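PDB 5NV8: EF-P arginine 32 rhamnosyl-transferase from Pseudomonas putida KT2440, which is a rhamnosyltransferase of the EarP family, with the two-lobed alpha/beta architecture of GT-B glycosyltransferases. Local coordinates for residues G162-G167 / P376-A381; L199-F204 / Q223-L228; D216-A221 / Q349-A354. All blocks are in the same frame, centred on the assembly; numbering follows the deposited sequence.

Interaction 1 of 3, residues G162-G167 / P376-A381; sequences GLLREG and PDLATA
The carbonyl oxygen L163 O accepts the backbone amide L378 N at 2.8 Å, and this one bond joins an extended loop to the first turn of helix 378-387. It is short but bent, with 136° at the hydrogen, and the donor stands well above the carbonyl plane. A distant part of the chain thus supplies the acceptor for an amide of the helix start. The other part of the start is closed from within: D377 is the N-cap, and its carboxylate takes T380 N on OD2. The hydroxyl T380 OG1 donates to D377 OD1 at 2.7 Å. D377 CG sits between its backbone N and carbonyl carbon (chi1 63°), which turns the carboxylate back over the helix end. D377 CB lies over one face of the R165 guanidinium, 3.7 Å from R165 NH2. That NH2 donates to Q375 O; D377 OD1 is 4.3 Å from R165 NH2, well out of the guanidinium plane, and no N-H of R165 points at it. L378 CD2 makes an apolar contact with L164 CD2 at 3.7 Å, while L378 CD1 lies against the backbone of G162. L164 also packs on V33 and L37 of helix 30-43. A water links L163 N to P376 O. Helix capping is shared between a local side chain and a remote carbonyl, while the R165–D377 attraction, with no direct bond, is probably modest.

Interaction 2 of 3, residues L199-F204 / Q223-L228; sequences LLISLF and QPCHLL. With TRH (2'-deoxy-thymidine-beta-L-rhamnose), chain B.
L199 to L203 and C225 to L228 are neighbouring parallel strands of a beta-alpha-beta unit, connected through helix 211-220, in the central sheet of a Rossmann-like lobe. Their short axes run 4.8 Å apart at 24°, and residues pair L199 with C225 through S202 with L228. Five backbone bonds alternate in direction, as parallel pairing requires; the H226 N bond to L199 O, 2.9 Å long and 168° at the hydrogen, is nearly straight. Side chains divide between the two faces. On one, L200 and H226 run alongside each other, with L200 CD1 3.6 Å from H226 CB and also touching L228 CD1; the imidazole nitrogens are hydrogen-bonded to Q261 and to the backbone of V195. S202 shares this face, its OG hydrogen-bonded to N281. On the other, I201 uses both branches: CG2 meets L227 CD1 at 3.6 Å, whereas CD1 reaches C225 SG at 3.8 Å. With CG1 beside the backbone N (chi1 -60°), I201 spreads to both neighbours, and helix 211-220 packs over this side. Just past the strand end, F204 belongs to the pocket of 2'-deoxy-thymidine-beta-L-rhamnose, whose methyl carbon C5A rests over one face of the phenyl ring, 3.6 Å from F204 CD1.

Interaction 3 of 3, residues D216-A221 / Q349-A354; sequences DALATA and QAWRAA
L218 and W351 meet with their side chains crossed at about a right angle, the leucine presenting a single methyl to the pyrrole part of the indole. L218 CD2 lies 3.3 Å from W351 NE1 and 3.6 Å from W351 CE2, a close fit toward the rim of the ring system. The indole reaches across because its CG stands opposite the backbone N (chi1 169°), which swings the rings from helix 347-355 toward helix 211-220. Beside it A217 is directed toward the partner helix, its CB making a looser contact, 4.3 Å from W351 CD1. R352, one residue further on, folds around the outer side of this apolar pair: its chain bends at chi3 (-89°) and brings NH1 to 3.8 Å from A217 CB. T220 OG1 lies at the edge of the same guanidinium, near its plane but 4.3 Å from R352 NH1, too distant for a bond. The axes of the short helical segments stay 10.2 Å apart and inclined at 51°, and the indole spans part of that separation. It also makes edge-to-face contacts with W214 and F280 and packs on the strand residues L199 and I201. Two helices laid over parallel strands 199-203 and 225-230, with the W351 indole between them, form part of one helical layer, consistent with the alpha/beta/alpha sandwich of a Rossmann-like lobe.

In the fold
Interactions 2 and 3 form one continuous core, their centres about 12 Å apart: the W351 indole packs against the strand pair, and C225 SG touches L218 CD1. Helix 211-220 connects the two paired strands, so the segments of these contacts alternate along the chain. Interaction 1 lies on the opposite side of the chain's centre, about 30 Å from interaction 2 and about 36 Å from interaction 3 between centres, and its 162-167 and 376-381 segments enclose both in sequence. There the C-terminal helix 378-387 comes back beside helix 30-43, consistent with the C-terminal crossing between lobes in GT-B enzymes. The side chain of L164 remains about 9 Å from the bound ligand.

Interaction 1 of 3, residues G162-G167 / P376-A381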
# COMPACT_ATOMS: atom_id res chain seq x y z
N GLY A 162 -5.21 -2.17 -15.66
CA GLY A 162 -5.55 -2.67 -14.34
C GLY A 162 -4.63 -2.16 -13.24
O GLY A 162 -4.45 -0.96 -13.08
N LEU A 163 -4.05 -3.09 -12.48
CA LEU A 163 -3.17 -2.75 -11.38
C LEU A 163 -1.84 -3.48 -11.54
O LEU A 163 -1.77 -4.55 -12.14
CB LEU A 163 -3.80 -3.10 -10.02
CG LEU A 163 -5.30 -2.84 -9.88
CD1 LEU A 163 -5.89 -3.59 -8.70
CD2 LEU A 163 -5.58 -1.35 -9.76
N LEU A 164 -0.78 -2.87 -11.01
CA LEU A 164 0.54 -3.50 -11.02
C LEU A 164 0.54 -4.69 -10.08
O LEU A 164 0.29 -4.55 -8.88
CB LEU A 164 1.61 -2.49 -10.62
CG LEU A 164 1.76 -1.28 -11.53
CD1 LEU A 164 2.36 -0.11 -10.77
CD2 LEU A 164 2.61 -1.63 -12.75
N ARG A 165 0.83 -5.87 -10.64
CA ARG A 165 0.89 -7.10 -9.85
C ARG A 165 1.94 -8.00 -10.49
O ARG A 165 1.76 -8.46 -11.62
CB ARG A 165 -0.47 -7.79 -9.79
CG ARG A 165 -0.58 -8.89 -8.74
CD ARG A 165 -1.74 -9.84 -9.05
NE ARG A 165 -1.82 -10.20 -10.47
CZ ARG A 165 -2.74 -9.75 -11.31
NH1 ARG A 165 -3.66 -8.89 -10.88
NH2 ARG A 165 -2.74 -10.14 -12.57
N GLU A 166 3.03 -8.23 -9.77
CA GLU A 166 4.08 -9.13 -10.24
C GLU A 166 3.55 -10.55 -10.38
O GLU A 166 2.69 -11.00 -9.61
CB GLU A 166 5.27 -9.11 -9.27
CG GLU A 166 5.92 -7.74 -9.08
CD GLU A 166 5.17 -6.82 -8.14
OE1 GLU A 166 4.03 -7.14 -7.74
OE2 GLU A 166 5.71 -5.74 -7.82
N GLY A 167 4.08 -11.26 -11.38
CA GLY A 167 3.59 -12.60 -11.68
C GLY A 167 3.66 -13.57 -10.51
O GLY A 167 2.77 -14.40 -10.34
N PRO A 376 -5.70 -9.69 -15.71
CA PRO A 376 -4.30 -9.45 -16.07
C PRO A 376 -3.78 -8.15 -15.48
O PRO A 376 -4.51 -7.17 -15.34
CB PRO A 376 -4.33 -9.41 -17.60
CG PRO A 376 -5.47 -10.30 -17.96
CD PRO A 376 -6.51 -10.10 -16.87
N ASP A 377 -2.50 -8.15 -15.13
CA ASP A 377 -1.88 -7.03 -14.45
C ASP A 377 -1.68 -5.86 -15.42
O ASP A 377 -1.97 -5.94 -16.62
CB ASP A 377 -0.56 -7.45 -13.83
CG ASP A 377 0.45 -7.91 -14.87
OD1 ASP A 377 0.18 -8.92 -15.55
OD2 ASP A 377 1.51 -7.26 -15.00
N LEU A 378 -1.14 -4.76 -14.89
CA LEU A 378 -0.97 -3.56 -15.69
C LEU A 378 0.19 -3.70 -16.67
O LEU A 378 0.09 -3.25 -17.82
CB LEU A 378 -0.76 -2.35 -14.78
CG LEU A 378 -0.77 -1.00 -15.50
CD1 LEU A 378 -2.19 -0.63 -15.92
CD2 LEU A 378 -0.15 0.07 -14.62
N ALA A 379 1.30 -4.30 -16.24
CA ALA A 379 2.45 -4.46 -17.13
C ALA A 379 2.08 -5.29 -18.36
O ALA A 379 2.46 -4.95 -19.48
CB ALA A 379 3.62 -5.09 -16.38
N THR A 380 1.33 -6.37 -18.16
CA THR A 380 0.82 -7.14 -19.29
C THR A 380 -0.15 -6.31 -20.12
O THR A 380 -0.15 -6.38 -21.36
CB THR A 380 0.15 -8.42 -18.80
OG1 THR A 380 1.09 -9.20 -18.05
CG2 THR A 380 -0.37 -9.24 -19.98
N ALA A 381 -0.97 -5.49 -19.46
CA ALA A 381 -1.92 -4.64 -20.18
C ALA A 381 -1.21 -3.60 -21.03
O ALA A 381 -1.73 -3.18 -22.07
CB ALA A 381 -2.88 -3.97 -19.20
O HOH W 1 -5.24 -6.04 -12.38

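Interaction 2 of 3, residues L199-F204 / Q223-L228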
# COMPACT_ATOMS: atom_id res chain seq x y z
N LEU A 199 -2.11 -7.85 18.58
CA LEU A 199 -2.50 -7.51 17.21
C LEU A 199 -1.43 -6.60 16.59
O LEU A 199 -1.05 -5.59 17.18
CB LEU A 199 -3.86 -6.81 17.21
CG LEU A 199 -4.54 -6.61 15.85
CD1 LEU A 199 -5.21 -7.89 15.38
CD2 LEU A 199 -5.55 -5.47 15.91
N LEU A 200 -0.95 -6.97 15.41
CA LEU A 200 0.15 -6.27 14.75
C LEU A 200 -0.44 -5.37 13.67
O LEU A 200 -1.15 -5.86 12.78
CB LEU A 200 1.16 -7.26 14.16
CG LEU A 200 2.60 -6.81 13.86
CD1 LEU A 200 3.31 -6.30 15.12
CD2 LEU A 200 3.44 -7.90 13.19
N ILE A 201 -0.19 -4.07 13.77
CA ILE A 201 -0.77 -3.06 12.88
C ILE A 201 0.36 -2.20 12.33
O ILE A 201 1.14 -1.63 13.09
CB ILE A 201 -1.79 -2.17 13.62
CG1 ILE A 201 -2.95 -3.00 14.16
CG2 ILE A 201 -2.28 -1.05 12.69
CD1 ILE A 201 -3.95 -2.17 14.96
N SER A 202 0.47 -2.14 11.01
CA SER A 202 1.35 -1.19 10.35
C SER A 202 0.55 0.05 9.97
O SER A 202 -0.59 -0.05 9.50
CB SER A 202 2.02 -1.79 9.10
OG SER A 202 1.09 -2.02 8.05
N LEU A 203 1.15 1.22 10.18
CA LEU A 203 0.48 2.48 9.86
C LEU A 203 1.44 3.36 9.07
O LEU A 203 2.54 3.67 9.54
CB LEU A 203 -0.01 3.20 11.12
CG LEU A 203 -0.19 4.71 11.00
CD1 LEU A 203 -1.39 5.02 10.12
CD2 LEU A 203 -0.38 5.33 12.37
N PHE A 204 1.01 3.75 7.87
CA PHE A 204 1.80 4.58 6.97
C PHE A 204 0.82 5.52 6.28
O PHE A 204 0.04 5.09 5.42
CB PHE A 204 2.56 3.72 5.96
CG PHE A 204 3.12 4.49 4.79
CD1 PHE A 204 4.14 5.41 4.96
CD2 PHE A 204 2.63 4.26 3.52
CE1 PHE A 204 4.65 6.10 3.88
CE2 PHE A 204 3.14 4.94 2.43
CZ PHE A 204 4.15 5.87 2.61
N GLN A 223 -6.84 -5.97 25.01
CA GLN A 223 -5.90 -6.87 24.36
C GLN A 223 -4.77 -6.05 23.75
O GLN A 223 -5.01 -4.98 23.17
CB GLN A 223 -6.60 -7.70 23.27
CG GLN A 223 -7.62 -8.68 23.82
CD GLN A 223 -8.86 -8.80 22.94
OE1 GLN A 223 -8.76 -9.07 21.75
NE2 GLN A 223 -10.03 -8.57 23.54
N PRO A 224 -3.53 -6.52 23.87
CA PRO A 224 -2.38 -5.69 23.49
C PRO A 224 -2.34 -5.42 21.99
O PRO A 224 -2.86 -6.17 21.17
CB PRO A 224 -1.17 -6.52 23.93
CG PRO A 224 -1.67 -7.92 23.96
CD PRO A 224 -3.11 -7.84 24.38
N CYS A 225 -1.70 -4.30 21.65
CA CYS A 225 -1.49 -3.91 20.26
C CYS A 225 -0.03 -3.54 20.06
O CYS A 225 0.55 -2.81 20.88
CB CYS A 225 -2.40 -2.74 19.86
SG CYS A 225 -2.05 -2.04 18.22
N HIS A 226 0.57 -4.04 18.98
CA HIS A 226 1.93 -3.70 18.59
C HIS A 226 1.86 -2.95 17.26
O HIS A 226 1.53 -3.54 16.23
CB HIS A 226 2.80 -4.96 18.47
CG HIS A 226 4.27 -4.68 18.51
ND1 HIS A 226 5.19 -5.60 18.99
CD2 HIS A 226 4.99 -3.60 18.14
CE1 HIS A 226 6.40 -5.09 18.91
NE2 HIS A 226 6.31 -3.87 18.40
N LEU A 227 2.17 -1.66 17.30
CA LEU A 227 2.07 -0.79 16.13
C LEU A 227 3.46 -0.52 15.57
O LEU A 227 4.35 -0.07 16.29
CB LEU A 227 1.38 0.53 16.51
CG LEU A 227 1.13 1.57 15.41
CD1 LEU A 227 -0.02 1.14 14.52
CD2 LEU A 227 0.84 2.93 16.02
N LEU A 228 3.63 -0.80 14.28
CA LEU A 228 4.89 -0.58 13.58
C LEU A 228 4.74 0.63 12.67
O LEU A 228 3.85 0.67 11.82
CB LEU A 228 5.29 -1.82 12.78
CG LEU A 228 5.48 -3.09 13.63
CD1 LEU A 228 5.84 -4.29 12.76
CD2 LEU A 228 6.51 -2.88 14.72
O4P TRH B . 1.57 9.15 -0.39
P2 TRH B . 2.37 8.31 -1.32
O3P TRH B . 3.96 8.42 -1.02
O1 TRH B . 2.13 8.68 -2.86
C1 TRH B . 1.21 9.75 -3.17
C2 TRH B . 0.99 9.87 -4.68
O2 TRH B . 2.19 9.59 -5.40
C3 TRH B . 0.58 11.31 -5.04
O3 TRH B . 1.75 12.13 -5.12
C4 TRH B . -0.34 11.85 -3.97
O4 TRH B . -1.48 10.98 -3.85
OPP TRH B . 2.01 6.74 -1.12
P TRH B . 2.45 5.69 -2.24
O1P TRH B . 1.82 5.93 -3.57
O2P TRH B . 2.09 4.22 -1.68
O5' TRH B . 4.06 5.70 -2.31
C5' TRH B . 4.82 5.05 -1.30
C4' TRH B . 5.95 4.28 -1.97
O4' TRH B . 6.98 4.10 -0.96
C3' TRH B . 5.46 2.88 -2.29
O3' TRH B . 6.42 2.23 -3.14
C2' TRH B . 5.56 2.29 -0.90
C1' TRH B . 7.00 2.68 -0.70
N11 TRH B . 7.54 2.40 0.64
C21 TRH B . 8.69 1.73 0.74
O21 TRH B . 9.28 1.35 -0.27
N31 TRH B . 9.24 1.45 1.99
C41 TRH B . 8.60 1.87 3.16
O41 TRH B . 9.11 1.61 4.25
C51 TRH B . 7.41 2.57 3.06
C5A TRH B . 6.76 2.99 4.21
C61 TRH B . 6.87 2.84 1.80

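Interaction 3 of 3, residues D216-A221 / Q349-A354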
# COMPACT_ATOMS: atom_id res chain seq x y z
N ASP A 216 -5.68 6.33 21.34
CA ASP A 216 -6.37 6.23 22.62
C ASP A 216 -7.23 4.96 22.67
O ASP A 216 -7.35 4.33 23.72
CB ASP A 216 -7.23 7.47 22.86
CG ASP A 216 -6.41 8.70 23.17
OD1 ASP A 216 -5.25 8.55 23.61
OD2 ASP A 216 -6.93 9.82 23.00
N ALA A 217 -7.82 4.58 21.54
CA ALA A 217 -8.62 3.36 21.49
C ALA A 217 -7.74 2.13 21.66
O ALA A 217 -8.09 1.21 22.41
CB ALA A 217 -9.41 3.29 20.18
N LEU A 218 -6.60 2.09 20.97
CA LEU A 218 -5.70 0.94 21.08
C LEU A 218 -5.11 0.84 22.49
O LEU A 218 -5.02 -0.26 23.05
CB LEU A 218 -4.58 1.05 20.04
CG LEU A 218 -5.00 1.13 18.57
CD1 LEU A 218 -3.78 1.17 17.65
CD2 LEU A 218 -5.90 -0.03 18.21
N ALA A 219 -4.72 1.97 23.07
CA ALA A 219 -4.10 1.95 24.39
C ALA A 219 -5.08 1.51 25.47
O ALA A 219 -4.67 0.93 26.48
CB ALA A 219 -3.53 3.33 24.73
N THR A 220 -6.37 1.78 25.28
CA THR A 220 -7.39 1.46 26.28
C THR A 220 -8.04 0.10 26.05
O THR A 220 -8.88 -0.30 26.86
CB THR A 220 -8.47 2.55 26.30
OG1 THR A 220 -8.92 2.82 24.97
CG2 THR A 220 -7.92 3.83 26.91
N ALA A 221 -7.68 -0.60 24.99
CA ALA A 221 -8.25 -1.92 24.73
C ALA A 221 -7.77 -2.92 25.79
O ALA A 221 -6.77 -2.71 26.48
CB ALA A 221 -7.86 -2.41 23.34
N GLN A 349 -14.78 4.81 18.04
CA GLN A 349 -16.04 4.11 17.81
C GLN A 349 -15.96 3.21 16.58
O GLN A 349 -16.41 2.06 16.61
CB GLN A 349 -17.19 5.11 17.66
CG GLN A 349 -17.51 5.90 18.92
CD GLN A 349 -17.97 5.03 20.07
OE1 GLN A 349 -18.54 3.96 19.87
NE2 GLN A 349 -17.74 5.50 21.29
N ALA A 350 -15.39 3.72 15.49
CA ALA A 350 -15.31 2.95 14.25
C ALA A 350 -14.41 1.73 14.42
O ALA A 350 -14.76 0.62 14.01
CB ALA A 350 -14.82 3.83 13.11
N TRP A 351 -13.24 1.93 15.04
CA TRP A 351 -12.29 0.82 15.20
C TRP A 351 -12.90 -0.32 16.01
O TRP A 351 -12.78 -1.49 15.62
CB TRP A 351 -11.00 1.33 15.86
CG TRP A 351 -10.08 0.24 16.30
CD1 TRP A 351 -9.85 -0.17 17.59
CD2 TRP A 351 -9.27 -0.59 15.47
NE1 TRP A 351 -8.95 -1.20 17.60
CE2 TRP A 351 -8.57 -1.48 16.32
CE3 TRP A 351 -9.06 -0.68 14.09
CZ2 TRP A 351 -7.68 -2.44 15.83
CZ3 TRP A 351 -8.18 -1.63 13.61
CH2 TRP A 351 -7.50 -2.50 14.48
N ARG A 352 -13.56 -0.00 17.12
CA ARG A 352 -14.17 -1.05 17.94
C ARG A 352 -15.31 -1.74 17.20
O ARG A 352 -15.49 -2.96 17.31
CB ARG A 352 -14.66 -0.48 19.27
CG ARG A 352 -13.54 -0.02 20.19
CD ARG A 352 -14.07 0.49 21.52
NE ARG A 352 -14.37 1.91 21.48
CZ ARG A 352 -13.57 2.87 21.93
NH1 ARG A 352 -12.38 2.56 22.44
NH2 ARG A 352 -13.94 4.13 21.85
N ALA A 353 -16.10 -0.97 16.44
CA ALA A 353 -17.17 -1.57 15.65
C ALA A 353 -16.62 -2.54 14.61
O ALA A 353 -17.17 -3.63 14.43
CB ALA A 353 -17.99 -0.47 14.97
N ALA A 354 -15.53 -2.16 13.93
CA ALA A 354 -14.95 -3.06 12.94
C ALA A 354 -14.37 -4.31 13.59
O ALA A 354 -14.41 -5.39 12.99
CB ALA A 354 -13.87 -2.33 12.14